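Local coordinates for vacuolar-sorting protein BRO1 (Saccharomyces cerevisiae, PDB 1ZB1) that helps sort cargo into multivesicular bodies and acts as an adapter recruiting the DOA4 deubiquitinase to endosomes, at residues A190-V195 with T249-F254; A217-F222 with F254-S259. All blocks are in the same frame, centred on the assembly; numbering follows the deposited sequence.

Contact 1. Residues A190-V195 with T249-F254; sequences AQELFV and TCKLHF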
ATOM      1  N   ALA A 190      -3.626  -6.232  -0.253  1.00 18.61           N
ATOM      2  CA  ALA A 190      -4.847  -6.282  -1.052  1.00 18.26           C
ATOM      3  C   ALA A 190      -5.143  -7.742  -1.434  1.00 20.22           C
ATOM      4  O   ALA A 190      -6.273  -8.213  -1.286  1.00 20.05           O
ATOM      5  CB  ALA A 190      -4.694  -5.422  -2.308  1.00 18.75           C
ATOM      6  N   GLN A 191      -4.123  -8.444  -1.919  1.00 19.98           N
ATOM      7  CA  GLN A 191      -4.250  -9.854  -2.311  1.00 22.03           C
ATOM      8  C   GLN A 191      -4.666 -10.680  -1.091  1.00 23.49           C
ATOM      9  O   GLN A 191      -5.559 -11.525  -1.170  1.00 24.40           O
ATOM     10  CB  GLN A 191      -2.910 -10.373  -2.855  1.00 21.70           C
ATOM     11  CG  GLN A 191      -2.873 -11.868  -3.244  1.00 21.91           C
ATOM     12  CD  GLN A 191      -3.721 -12.188  -4.470  1.00 26.70           C
ATOM     13  OE1 GLN A 191      -3.985 -11.318  -5.295  1.00 28.96           O
ATOM     14  NE2 GLN A 191      -4.134 -13.451  -4.601  1.00 24.19           N
ATOM     15  N   GLU A 192      -4.015 -10.424   0.039  1.00 22.87           N
ATOM     16  CA  GLU A 192      -4.323 -11.137   1.273  1.00 22.43           C
ATOM     17  C   GLU A 192      -5.797 -10.980   1.661  1.00 21.74           C
ATOM     18  O   GLU A 192      -6.460 -11.960   2.019  1.00 21.78           O
ATOM     19  CB  GLU A 192      -3.418 -10.638   2.404  1.00 21.99           C
ATOM     20  CG  GLU A 192      -3.814 -11.124   3.785  1.00 20.99           C
ATOM     21  CD  GLU A 192      -2.831 -10.692   4.860  1.00 23.13           C
ATOM     22  OE1 GLU A 192      -2.253  -9.590   4.745  1.00 20.31           O
ATOM     23  OE2 GLU A 192      -2.652 -11.450   5.832  1.00 23.00           O
ATOM     24  N   LEU A 193      -6.316  -9.758   1.588  1.00 20.88           N
ATOM     25  CA  LEU A 193      -7.720  -9.518   1.930  1.00 22.48           C
ATOM     26  C   LEU A 193      -8.654 -10.235   0.951  1.00 23.81           C
ATOM     27  O   LEU A 193      -9.760 -10.644   1.318  1.00 23.57           O
ATOM     28  CB  LEU A 193      -8.013  -8.013   1.938  1.00 23.52           C
ATOM     29  CG  LEU A 193      -8.188  -7.321   3.301  1.00 27.29           C
ATOM     30  CD1 LEU A 193      -7.241  -7.902   4.333  1.00 25.99           C
ATOM     31  CD2 LEU A 193      -7.970  -5.825   3.142  1.00 27.89           C
ATOM     32  N   PHE A 194      -8.205 -10.398  -0.291  1.00 24.76           N
ATOM     33  CA  PHE A 194      -9.015 -11.078  -1.302  1.00 27.46           C
ATOM     34  C   PHE A 194      -9.174 -12.547  -0.907  1.00 29.14           C
ATOM     35  O   PHE A 194     -10.265 -13.120  -1.013  1.00 29.81           O
ATOM     36  CB  PHE A 194      -8.353 -10.974  -2.678  1.00 28.23           C
ATOM     37  CG  PHE A 194      -9.213 -11.488  -3.802  1.00 30.62           C
ATOM     38  CD1 PHE A 194     -10.319 -10.764  -4.235  1.00 32.09           C
ATOM     39  CD2 PHE A 194      -8.932 -12.705  -4.411  1.00 29.32           C
ATOM     40  CE1 PHE A 194     -11.136 -11.245  -5.263  1.00 33.06           C
ATOM     41  CE2 PHE A 194      -9.742 -13.198  -5.440  1.00 31.62           C
ATOM     42  CZ  PHE A 194     -10.845 -12.464  -5.864  1.00 33.15           C
ATOM     43  N   VAL A 195      -8.080 -13.155  -0.455  1.00 29.51           N
ATOM     44  CA  VAL A 195      -8.107 -14.548  -0.017  1.00 31.52           C
ATOM     45  C   VAL A 195      -9.063 -14.689   1.169  1.00 32.07           C
ATOM     46  O   VAL A 195      -9.937 -15.559   1.175  1.00 29.34           O
ATOM     47  CB  VAL A 195      -6.706 -15.029   0.425  1.00 34.06           C
ATOM     48  CG1 VAL A 195      -6.810 -16.392   1.095  1.00 36.54           C
ATOM     49  CG2 VAL A 195      -5.781 -15.109  -0.779  1.00 36.33           C
ATOM     50  N   THR A 249       7.613 -11.851   7.319  1.00 23.08           N
ATOM     51  CA  THR A 249       8.205 -13.182   7.248  1.00 24.37           C
ATOM     52  C   THR A 249       7.200 -14.252   7.676  1.00 24.12           C
ATOM     53  O   THR A 249       7.116 -15.314   7.067  1.00 25.57           O
ATOM     54  CB  THR A 249       9.464 -13.277   8.138  1.00 24.97           C
ATOM     55  OG1 THR A 249      10.450 -12.353   7.658  1.00 24.16           O
ATOM     56  CG2 THR A 249      10.038 -14.689   8.104  1.00 25.32           C
ATOM     57  N   CYS A 250       6.436 -13.967   8.719  1.00 24.41           N
ATOM     58  CA  CYS A 250       5.443 -14.917   9.195  1.00 25.47           C
ATOM     59  C   CYS A 250       4.406 -15.171   8.094  1.00 26.57           C
ATOM     60  O   CYS A 250       4.108 -16.323   7.751  1.00 23.25           O
ATOM     61  CB  CYS A 250       4.756 -14.373  10.447  1.00 26.65           C
ATOM     62  SG  CYS A 250       3.597 -15.528  11.215  1.00 28.85           S
ATOM     63  N   LYS A 251       3.873 -14.089   7.533  1.00 25.40           N
ATOM     64  CA  LYS A 251       2.871 -14.193   6.478  1.00 25.24           C
ATOM     65  C   LYS A 251       3.344 -14.976   5.255  1.00 24.56           C
ATOM     66  O   LYS A 251       2.589 -15.784   4.708  1.00 25.18           O
ATOM     67  CB  LYS A 251       2.385 -12.796   6.052  1.00 24.26           C
ATOM     68  CG  LYS A 251       1.494 -12.101   7.090  1.00 23.48           C
ATOM     69  CD  LYS A 251       0.854 -10.820   6.545  1.00 23.41           C
ATOM     70  CE  LYS A 251      -0.150 -10.228   7.540  1.00 22.87           C
ATOM     71  NZ  LYS A 251      -0.767  -8.952   7.062  1.00 22.53           N
ATOM     72  N   LEU A 252       4.584 -14.768   4.830  1.00 24.34           N
ATOM     73  CA  LEU A 252       5.066 -15.491   3.656  1.00 25.13           C
ATOM     74  C   LEU A 252       5.049 -17.005   3.882  1.00 25.38           C
ATOM     75  O   LEU A 252       4.609 -17.753   3.010  1.00 24.42           O
ATOM     76  CB  LEU A 252       6.460 -15.004   3.253  1.00 26.02           C
ATOM     77  CG  LEU A 252       7.752 -15.540   3.853  1.00 28.62           C
ATOM     78  CD1 LEU A 252       8.071 -16.914   3.273  1.00 29.15           C
ATOM     79  CD2 LEU A 252       8.883 -14.568   3.507  1.00 31.71           C
ATOM     80  N   HIS A 253       5.511 -17.460   5.044  1.00 24.73           N
ATOM     81  CA  HIS A 253       5.489 -18.893   5.333  1.00 25.63           C
ATOM     82  C   HIS A 253       4.059 -19.371   5.570  1.00 24.53           C
ATOM     83  O   HIS A 253       3.672 -20.439   5.105  1.00 23.63           O
ATOM     84  CB  HIS A 253       6.330 -19.221   6.572  1.00 28.03           C
ATOM     85  CG  HIS A 253       7.803 -19.085   6.358  1.00 28.80           C
ATOM     86  ND1 HIS A 253       8.492 -19.844   5.438  1.00 30.37           N
ATOM     87  CD2 HIS A 253       8.717 -18.276   6.942  1.00 29.48           C
ATOM     88  CE1 HIS A 253       9.770 -19.509   5.465  1.00 31.61           C
ATOM     89  NE2 HIS A 253       9.933 -18.561   6.369  1.00 32.12           N
ATOM     90  N   PHE A 254       3.271 -18.579   6.290  1.00 24.90           N
ATOM     91  CA  PHE A 254       1.892 -18.968   6.579  1.00 25.38           C
ATOM     92  C   PHE A 254       1.035 -19.157   5.329  1.00 26.81           C
ATOM     93  O   PHE A 254       0.253 -20.109   5.240  1.00 25.02           O
ATOM     94  CB  PHE A 254       1.207 -17.946   7.479  1.00 26.14           C
ATOM     95  CG  PHE A 254      -0.211 -18.307   7.819  1.00 29.09           C
ATOM     96  CD1 PHE A 254      -0.481 -19.355   8.691  1.00 31.28           C
ATOM     97  CD2 PHE A 254      -1.277 -17.624   7.242  1.00 30.14           C
ATOM     98  CE1 PHE A 254      -1.793 -19.722   8.983  1.00 30.37           C
ATOM     99  CE2 PHE A 254      -2.593 -17.980   7.526  1.00 31.21           C
ATOM    100  CZ  PHE A 254      -2.853 -19.033   8.400  1.00 30.47           C
TER
HETATM  101  O   HOH W   1      -3.570 -10.349   8.203  1.00 24.51           O
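The carboxylate of Glu192 is the flat group through which the two helices meet, and each of its oxygens has its own task. OE1 takes the ammonium group of Lys251 through its syn lone pair, in a salt bridge with NZ at 2.8 Å from OE1. OE2 accepts a hydrogen from a water 2.8 Å away and is also hydrogen-bonded to the hydroxyl of Tyr255. The last methylene of the lysine passes close by as well, CE of Lys251 lying 3.3 Å from OE2 of Glu192. A second flat group, the ring of His253, has CD1 of its own neighbour Leu252 over the centre of one face, while its ND1 bonds to Gln286.

With CA atoms 9.4 Å apart at Glu192 and Lys251, the gap is bridged by two long, extended side chains. A chi1 of 169° swings CG of Glu192 away from its own backbone N, and the extended chain carries the carboxylate to the lysine; the two chains cross at about a right angle. NZ of Lys251 also donates to the carbonyl of Tyr9 and, weakly, to the water, so several acceptors share the buried ammonium group. Phe222 touches both side chains, and this apolar company would probably strengthen the attraction between the charges. The result is a buried interhelical salt bridge, joining helix 176-198 to helix 242-269 through side-chain ends inside the mainly helical Bro1 domain, whose family is grouped with the TPR-like helical repeats.

Contact 2. Residues A217-F222 with F254-S259; sequences ATCNLF and FYKSLS
Thr218 meets Tyr255 with its methyl, CG2 resting over one face of the tyrosine ring in a CH-pi contact, 3.8 Å from the ring centroid and 21° off the normal. That methyl is offset toward the rim, with CD2 of Tyr255 nearest to CG2 at 3.5 Å; the opposite face carries the Phe254 ring atom CD2. Threonine suits the place because its two branches part company: CG2 serves the ring while OG1 bonds back to the carbonyl of Leu214, one turn earlier in its own helix.

Next comes Cys219, at the point of closest backbone approach, its CA 5.2 Å from that of Tyr255. A small residue fits so narrow a gap, and its CB lies 4.2 Å from CB of Tyr255. The sulfur, anti to the backbone N (chi1 164°), lies against the aliphatic part of Lys256, with SG 3.8 Å from CE. The lysine chain bends at chi2 and chi3, which lays CB, CD and CE alongside the sulfur. One turn on from Thr218, the ring of Phe222 meets CG2 of Thr218 with its edge.

Segments 217-222 and 254-259 run nearly antiparallel, at 160° with axes 8.0 Å apart, on the consecutive helices 208-230 and 242-269. Helix 176-198 flanks the pair through Gln191 and Val195 against Thr218, and helix 275-290 packs on Phe254, Lys256 and Ser257.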
ATOM      1  N   ALA A 217      -0.045 -16.765  -4.429  1.00 25.36           N
ATOM      2  CA  ALA A 217       0.257 -15.413  -4.877  1.00 26.09           C
ATOM      3  C   ALA A 217       0.511 -14.499  -3.674  1.00 24.68           C
ATOM      4  O   ALA A 217       1.412 -13.660  -3.707  1.00 24.59           O
ATOM      5  CB  ALA A 217      -0.889 -14.872  -5.737  1.00 26.25           C
ATOM      6  N   THR A 218      -0.277 -14.667  -2.614  1.00 24.00           N
ATOM      7  CA  THR A 218      -0.115 -13.856  -1.404  1.00 23.87           C
ATOM      8  C   THR A 218       1.290 -14.066  -0.845  1.00 26.58           C
ATOM      9  O   THR A 218       1.973 -13.112  -0.447  1.00 26.13           O
ATOM     10  CB  THR A 218      -1.151 -14.238  -0.331  1.00 23.96           C
ATOM     11  OG1 THR A 218      -2.472 -14.099  -0.873  1.00 23.72           O
ATOM     12  CG2 THR A 218      -1.020 -13.329   0.891  1.00 21.66           C
ATOM     13  N   CYS A 219       1.721 -15.323  -0.833  1.00 25.40           N
ATOM     14  CA  CYS A 219       3.047 -15.678  -0.354  1.00 27.62           C
ATOM     15  C   CYS A 219       4.112 -14.984  -1.199  1.00 26.49           C
ATOM     16  O   CYS A 219       4.999 -14.320  -0.663  1.00 26.70           O
ATOM     17  CB  CYS A 219       3.248 -17.198  -0.419  1.00 29.72           C
ATOM     18  SG  CYS A 219       4.980 -17.704  -0.293  1.00 33.73           S
ATOM     19  N   ASN A 220       4.018 -15.125  -2.519  1.00 26.44           N
ATOM     20  CA  ASN A 220       4.998 -14.509  -3.411  1.00 27.11           C
ATOM     21  C   ASN A 220       5.086 -12.991  -3.215  1.00 26.98           C
ATOM     22  O   ASN A 220       6.170 -12.416  -3.251  1.00 26.15           O
ATOM     23  CB  ASN A 220       4.679 -14.821  -4.879  1.00 28.96           C
ATOM     24  CG  ASN A 220       4.776 -16.311  -5.203  1.00 32.97           C
ATOM     25  OD1 ASN A 220       5.516 -17.058  -4.555  1.00 33.10           O
ATOM     26  ND2 ASN A 220       4.041 -16.742  -6.221  1.00 32.58           N
ATOM     27  N   LEU A 221       3.942 -12.347  -3.013  1.00 25.78           N
ATOM     28  CA  LEU A 221       3.913 -10.905  -2.804  1.00 27.83           C
ATOM     29  C   LEU A 221       4.652 -10.498  -1.522  1.00 27.69           C
ATOM     30  O   LEU A 221       5.443  -9.551  -1.523  1.00 28.13           O
ATOM     31  CB  LEU A 221       2.462 -10.420  -2.762  1.00 27.68           C
ATOM     32  CG  LEU A 221       1.836  -9.859  -4.048  1.00 32.88           C
ATOM     33  CD1 LEU A 221       2.627 -10.272  -5.278  1.00 32.43           C
ATOM     34  CD2 LEU A 221       0.387 -10.321  -4.139  1.00 30.57           C
ATOM     35  N   PHE A 222       4.398 -11.199  -0.424  1.00 27.26           N
ATOM     36  CA  PHE A 222       5.089 -10.865   0.816  1.00 27.29           C
ATOM     37  C   PHE A 222       6.572 -11.228   0.699  1.00 28.10           C
ATOM     38  O   PHE A 222       7.414 -10.658   1.389  1.00 28.61           O
ATOM     39  CB  PHE A 222       4.423 -11.566   2.006  1.00 25.78           C
ATOM     40  CG  PHE A 222       3.209 -10.839   2.521  1.00 25.06           C
ATOM     41  CD1 PHE A 222       3.344  -9.612   3.175  1.00 24.65           C
ATOM     42  CD2 PHE A 222       1.930 -11.356   2.324  1.00 24.00           C
ATOM     43  CE1 PHE A 222       2.220  -8.908   3.623  1.00 24.37           C
ATOM     44  CE2 PHE A 222       0.800 -10.664   2.767  1.00 20.95           C
ATOM     45  CZ  PHE A 222       0.945  -9.436   3.419  1.00 21.75           C
ATOM     46  N   PHE A 254       3.271 -18.579   6.290  1.00 24.90           N
ATOM     47  CA  PHE A 254       1.892 -18.968   6.579  1.00 25.38           C
ATOM     48  C   PHE A 254       1.035 -19.157   5.329  1.00 26.81           C
ATOM     49  O   PHE A 254       0.253 -20.109   5.240  1.00 25.02           O
ATOM     50  CB  PHE A 254       1.207 -17.946   7.479  1.00 26.14           C
ATOM     51  CG  PHE A 254      -0.211 -18.307   7.819  1.00 29.09           C
ATOM     52  CD1 PHE A 254      -0.481 -19.355   8.691  1.00 31.28           C
ATOM     53  CD2 PHE A 254      -1.277 -17.624   7.242  1.00 30.14           C
ATOM     54  CE1 PHE A 254      -1.793 -19.722   8.983  1.00 30.37           C
ATOM     55  CE2 PHE A 254      -2.593 -17.980   7.526  1.00 31.21           C
ATOM     56  CZ  PHE A 254      -2.853 -19.033   8.400  1.00 30.47           C
ATOM     57  N   TYR A 255       1.163 -18.249   4.367  1.00 24.47           N
ATOM     58  CA  TYR A 255       0.367 -18.373   3.160  1.00 25.96           C
ATOM     59  C   TYR A 255       0.891 -19.474   2.248  1.00 25.77           C
ATOM     60  O   TYR A 255       0.129 -20.085   1.502  1.00 27.50           O
ATOM     61  CB  TYR A 255       0.256 -17.008   2.466  1.00 23.70           C
ATOM     62  CG  TYR A 255      -0.756 -16.143   3.193  1.00 23.26           C
ATOM     63  CD1 TYR A 255      -2.100 -16.516   3.238  1.00 23.70           C
ATOM     64  CD2 TYR A 255      -0.367 -15.013   3.915  1.00 22.08           C
ATOM     65  CE1 TYR A 255      -3.030 -15.796   3.989  1.00 22.90           C
ATOM     66  CE2 TYR A 255      -1.293 -14.285   4.670  1.00 20.36           C
ATOM     67  CZ  TYR A 255      -2.620 -14.685   4.703  1.00 21.80           C
ATOM     68  OH  TYR A 255      -3.541 -13.997   5.465  1.00 22.23           O
ATOM     69  N   LYS A 256       2.186 -19.752   2.328  1.00 27.13           N
ATOM     70  CA  LYS A 256       2.747 -20.837   1.535  1.00 29.23           C
ATOM     71  C   LYS A 256       2.144 -22.132   2.097  1.00 29.54           C
ATOM     72  O   LYS A 256       1.787 -23.045   1.350  1.00 29.10           O
ATOM     73  CB  LYS A 256       4.270 -20.873   1.671  1.00 30.07           C
ATOM     74  CG  LYS A 256       4.910 -22.074   1.006  1.00 33.40           C
ATOM     75  CD  LYS A 256       5.795 -21.676  -0.158  1.00 37.35           C
ATOM     76  CE  LYS A 256       6.982 -20.837   0.297  1.00 38.21           C
ATOM     77  NZ  LYS A 256       7.895 -20.547  -0.844  1.00 38.23           N
ATOM     78  N   SER A 257       2.024 -22.193   3.419  1.00 28.94           N
ATOM     79  CA  SER A 257       1.450 -23.353   4.098  1.00 28.67           C
ATOM     80  C   SER A 257      -0.013 -23.532   3.706  1.00 28.62           C
ATOM     81  O   SER A 257      -0.449 -24.639   3.382  1.00 28.46           O
ATOM     82  CB  SER A 257       1.539 -23.184   5.618  1.00 28.14           C
ATOM     83  OG  SER A 257       0.812 -24.206   6.289  1.00 25.77           O
ATOM     84  N   LEU A 258      -0.762 -22.434   3.745  1.00 29.06           N
ATOM     85  CA  LEU A 258      -2.180 -22.453   3.408  1.00 29.89           C
ATOM     86  C   LEU A 258      -2.386 -22.931   1.976  1.00 29.96           C
ATOM     87  O   LEU A 258      -3.357 -23.627   1.672  1.00 29.06           O
ATOM     88  CB  LEU A 258      -2.777 -21.053   3.575  1.00 31.50           C
ATOM     89  CG  LEU A 258      -4.292 -20.990   3.765  1.00 33.16           C
ATOM     90  CD1 LEU A 258      -4.647 -21.636   5.100  1.00 34.93           C
ATOM     91  CD2 LEU A 258      -4.767 -19.540   3.736  1.00 34.34           C
ATOM     92  N   SER A 259      -1.461 -22.550   1.101  1.00 30.41           N
ATOM     93  CA  SER A 259      -1.524 -22.928  -0.306  1.00 31.54           C
ATOM     94  C   SER A 259      -1.352 -24.438  -0.483  1.00 32.15           C
ATOM     95  O   SER A 259      -2.110 -25.081  -1.212  1.00 32.71           O
ATOM     96  CB  SER A 259      -0.432 -22.196  -1.086  1.00 30.68           C
ATOM     97  OG  SER A 259      -0.492 -22.527  -2.456  1.00 34.18           O
TER

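In the fold
Both contacts use helix 242-269 and share Phe254, and their centres are 5 Å apart. Contact 1 reaches from that helix to 176-198, contact 2 to 208-230, which follows 176-198 in the chain, so three helices converge on one small region of the Bro1 domain. The hydrogen bond between Tyr255 OH and Glu192 OE2, 2.7 Å long, ties the ring of contact 2 to the carboxylate of contact 1. Packing adds to this, with CD of Lys251 3.4 Å from CZ of Phe222 and SG of Cys219 3.3 Å from O of Leu252. The salt bridge and the packed side chains thus adjoin directly in one buried region.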